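Local coordinates for UPF0053 protein HI_0107 (PDB 3LAE) that is of unknown function, a CBS-domain membrane protein whose family may bind flavin adenine dinucleotide, this chain being its transporter-associated domain, at residues 37-40 with 41-45. Sequence-based numbering, arbitrary orientation.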
ATOM      1  N   THR A  37       4.262  -3.067  -7.525  1.00 10.40           N
ATOM      2  CA  THR A  37       4.426  -2.679  -6.121  1.00 10.33           C
ATOM      3  C   THR A  37       3.191  -1.957  -5.602  1.00 10.82           C
ATOM      4  O   THR A  37       2.327  -1.519  -6.366  1.00 10.55           O
ATOM      5  CB  THR A  37       5.586  -1.687  -5.958  1.00 11.23           C
ATOM      6  OG1 THR A  37       5.283  -0.527  -6.744  1.00 10.87           O
ATOM      7  CG2 THR A  37       6.899  -2.294  -6.409  1.00 12.39           C
ATOM      8  N   PHE A  38       3.120  -1.818  -4.282  1.00 10.38           N
ATOM      9  CA  PHE A  38       2.033  -1.090  -3.648  1.00 11.80           C
ATOM     10  C   PHE A  38       1.987   0.365  -4.121  1.00 10.24           C
ATOM     11  O   PHE A  38       0.919   0.894  -4.439  1.00 12.39           O
ATOM     12  CB  PHE A  38       2.202  -1.176  -2.123  1.00 12.77           C
ATOM     13  CG  PHE A  38       0.960  -0.846  -1.350  1.00 17.03           C
ATOM     14  CD1 PHE A  38      -0.246  -1.453  -1.662  1.00 18.55           C
ATOM     15  CD2 PHE A  38       1.003   0.035  -0.295  1.00 24.04           C
ATOM     16  CE1 PHE A  38      -1.389  -1.161  -0.962  1.00 24.55           C
ATOM     17  CE2 PHE A  38      -0.143   0.326   0.422  1.00 26.45           C
ATOM     18  CZ  PHE A  38      -1.340  -0.278   0.082  1.00 25.33           C
ATOM     19  N   ASN A  39       3.153   1.001  -4.181  1.00 10.91           N
ATOM     20  CA  ASN A  39       3.277   2.327  -4.773  1.00 11.17           C
ATOM     21  C   ASN A  39       2.683   2.352  -6.182  1.00 12.27           C
ATOM     22  O   ASN A  39       1.882   3.220  -6.508  1.00 13.43           O
ATOM     23  CB  ASN A  39       4.747   2.758  -4.796  1.00 10.93           C
ATOM     24  CG  ASN A  39       4.969   4.038  -5.579  1.00 12.97           C
ATOM     25  OD1 ASN A  39       4.405   5.087  -5.251  1.00 12.58           O
ATOM     26  ND2 ASN A  39       5.778   3.952  -6.638  1.00 13.86           N
ATOM     27  N   GLY A  40       3.081   1.405  -7.028  1.00 10.62           N
ATOM     28  CA  GLY A  40       2.567   1.380  -8.394  1.00 10.80           C
ATOM     29  C   GLY A  40       1.046   1.247  -8.448  1.00 11.34           C
ATOM     30  O   GLY A  40       0.363   1.918  -9.224  1.00 13.84           O
ATOM     31  N   LEU A  41       0.498   0.370  -7.623  1.00 11.34           N
ATOM     32  CA  LEU A  41      -0.954   0.178  -7.584  1.00 12.51           C
ATOM     33  C   LEU A  41      -1.675   1.474  -7.206  1.00 13.34           C
ATOM     34  O   LEU A  41      -2.681   1.843  -7.816  1.00 15.03           O
ATOM     35  CB  LEU A  41      -1.300  -0.916  -6.574  1.00 13.49           C
ATOM     36  CG  LEU A  41      -2.770  -1.287  -6.424  1.00 15.58           C
ATOM     37  CD1 LEU A  41      -3.227  -1.974  -7.692  1.00 17.91           C
ATOM     38  CD2 LEU A  41      -2.981  -2.161  -5.194  1.00 19.25           C
ATOM     39  N   ILE A  42      -1.173   2.164  -6.189  1.00 13.33           N
ATOM     40  CA  ILE A  42      -1.796   3.409  -5.767  0.50 13.80           C
ATOM     41  C   ILE A  42      -1.674   4.476  -6.857  1.00 15.68           C
ATOM     42  O   ILE A  42      -2.659   5.154  -7.190  1.00 17.38           O
ATOM     43  CB  ILE A  42      -1.212   3.915  -4.430  0.50 12.52           C
ATOM     44  CG1 ILE A  42      -1.513   2.914  -3.305  0.50 11.18           C
ATOM     45  CG2 ILE A  42      -1.786   5.285  -4.074  0.50 16.56           C
ATOM     46  CD1 ILE A  42      -0.688   3.148  -2.034  0.50 10.25           C
ATOM     47  N   LEU A  43      -0.485   4.620  -7.434  1.00 15.75           N
ATOM     48  CA  LEU A  43      -0.287   5.633  -8.471  1.00 17.20           C
ATOM     49  C   LEU A  43      -1.147   5.376  -9.699  1.00 18.58           C
ATOM     50  O   LEU A  43      -1.647   6.316 -10.319  1.00 22.65           O
ATOM     51  CB  LEU A  43       1.184   5.725  -8.873  1.00 16.08           C
ATOM     52  CG  LEU A  43       2.151   6.266  -7.825  1.00 20.20           C
ATOM     53  CD1 LEU A  43       3.584   6.194  -8.349  1.00 23.04           C
ATOM     54  CD2 LEU A  43       1.777   7.681  -7.447  1.00 21.42           C
ATOM     55  N   GLU A  44      -1.343   4.108 -10.054  1.00 18.09           N
ATOM     56  CA  GLU A  44      -2.126   3.796 -11.251  1.00 20.06           C
ATOM     57  C   GLU A  44      -3.581   4.170 -11.061  1.00 22.04           C
ATOM     58  O   GLU A  44      -4.299   4.420 -12.029  1.00 24.07           O
ATOM     59  CB  GLU A  44      -1.995   2.321 -11.634  1.00 23.75           C
ATOM     60  CG  GLU A  44      -0.611   1.977 -12.134  1.00 28.28           C
ATOM     61  CD  GLU A  44      -0.454   0.533 -12.552  1.00 31.25           C
ATOM     62  OE1 GLU A  44      -1.479  -0.160 -12.716  1.00 33.92           O
ATOM     63  OE2 GLU A  44       0.707   0.095 -12.719  1.00 32.41           O
ATOM     64  N   HIS A  45      -4.017   4.220  -9.810  1.00 26.98           N
ATOM     65  CA  HIS A  45      -5.419   4.500  -9.516  1.00 32.29           C
ATOM     66  C   HIS A  45      -5.707   5.980  -9.318  1.00 35.18           C
ATOM     67  O   HIS A  45      -6.819   6.438  -9.576  1.00 37.87           O
ATOM     68  CB  HIS A  45      -5.884   3.705  -8.296  1.00 34.10           C
ATOM     69  CG  HIS A  45      -6.129   2.256  -8.582  1.00 37.88           C
ATOM     70  ND1 HIS A  45      -5.113   1.373  -8.877  1.00 39.76           N
ATOM     71  CD2 HIS A  45      -7.275   1.535  -8.614  1.00 39.47           C
ATOM     72  CE1 HIS A  45      -5.620   0.170  -9.079  1.00 40.49           C
ATOM     73  NE2 HIS A  45      -6.931   0.242  -8.926  1.00 39.92           N
TER
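Phe38 CG lies opposite its backbone N (chi1 -162°), beside the carbonyl carbon, while Ile42 CG1 stands beside its own N (chi1 -63°) with CD1 extended, and this sends the methyl back over one face of the ring from one turn later. The methyl carbon Ile42 CD1 lies 4.0 Å from the centroid of the Phe38 ring, offset toward the rim beside CD2 and CE2, in a CH-pi contact. On another side of the helix, Asn39 and Leu43 pair in the same i to i+4 spacing, their side chains crossing. Leu43 CD1 lies against the Asn39 amide, 3.4 Å from Asn39 OD1, with ND2 also close; OD1 is satisfied elsewhere, by the backbone N of Ile73. Thr37 is the N-cap: its OG1 accepts from Gly40 N at 2.9 Å, occupying an amide of the first turn that has no earlier helical carbonyl to meet. The backbone i to i+4 ladder begins with Leu41 N to Thr37 O and continues to Glu44 N with Gly40 O, and its straightest bond is Leu43 N to Asn39 O (169° at the hydrogen). His45 ND1 turns back to donate to Leu41 O at 2.7 Å, with that oxygen tilted out of the imidazole plane. Leu41 O also receives a weak bond from His45 N, whose shorter one goes to Ile42 O; the imidazole gives this carbonyl a second donor. The two-turn helix 38-45 lies against the antiparallel sheet of the transporter-associated domain: Phe38 rests on Ala76 and Val78 of strand 72-80 and on Ile63 of strand 61-69, Ile42 meets Ile65 of the latter, and Leu41 reaches Ile58 of the outermost strand 55-58.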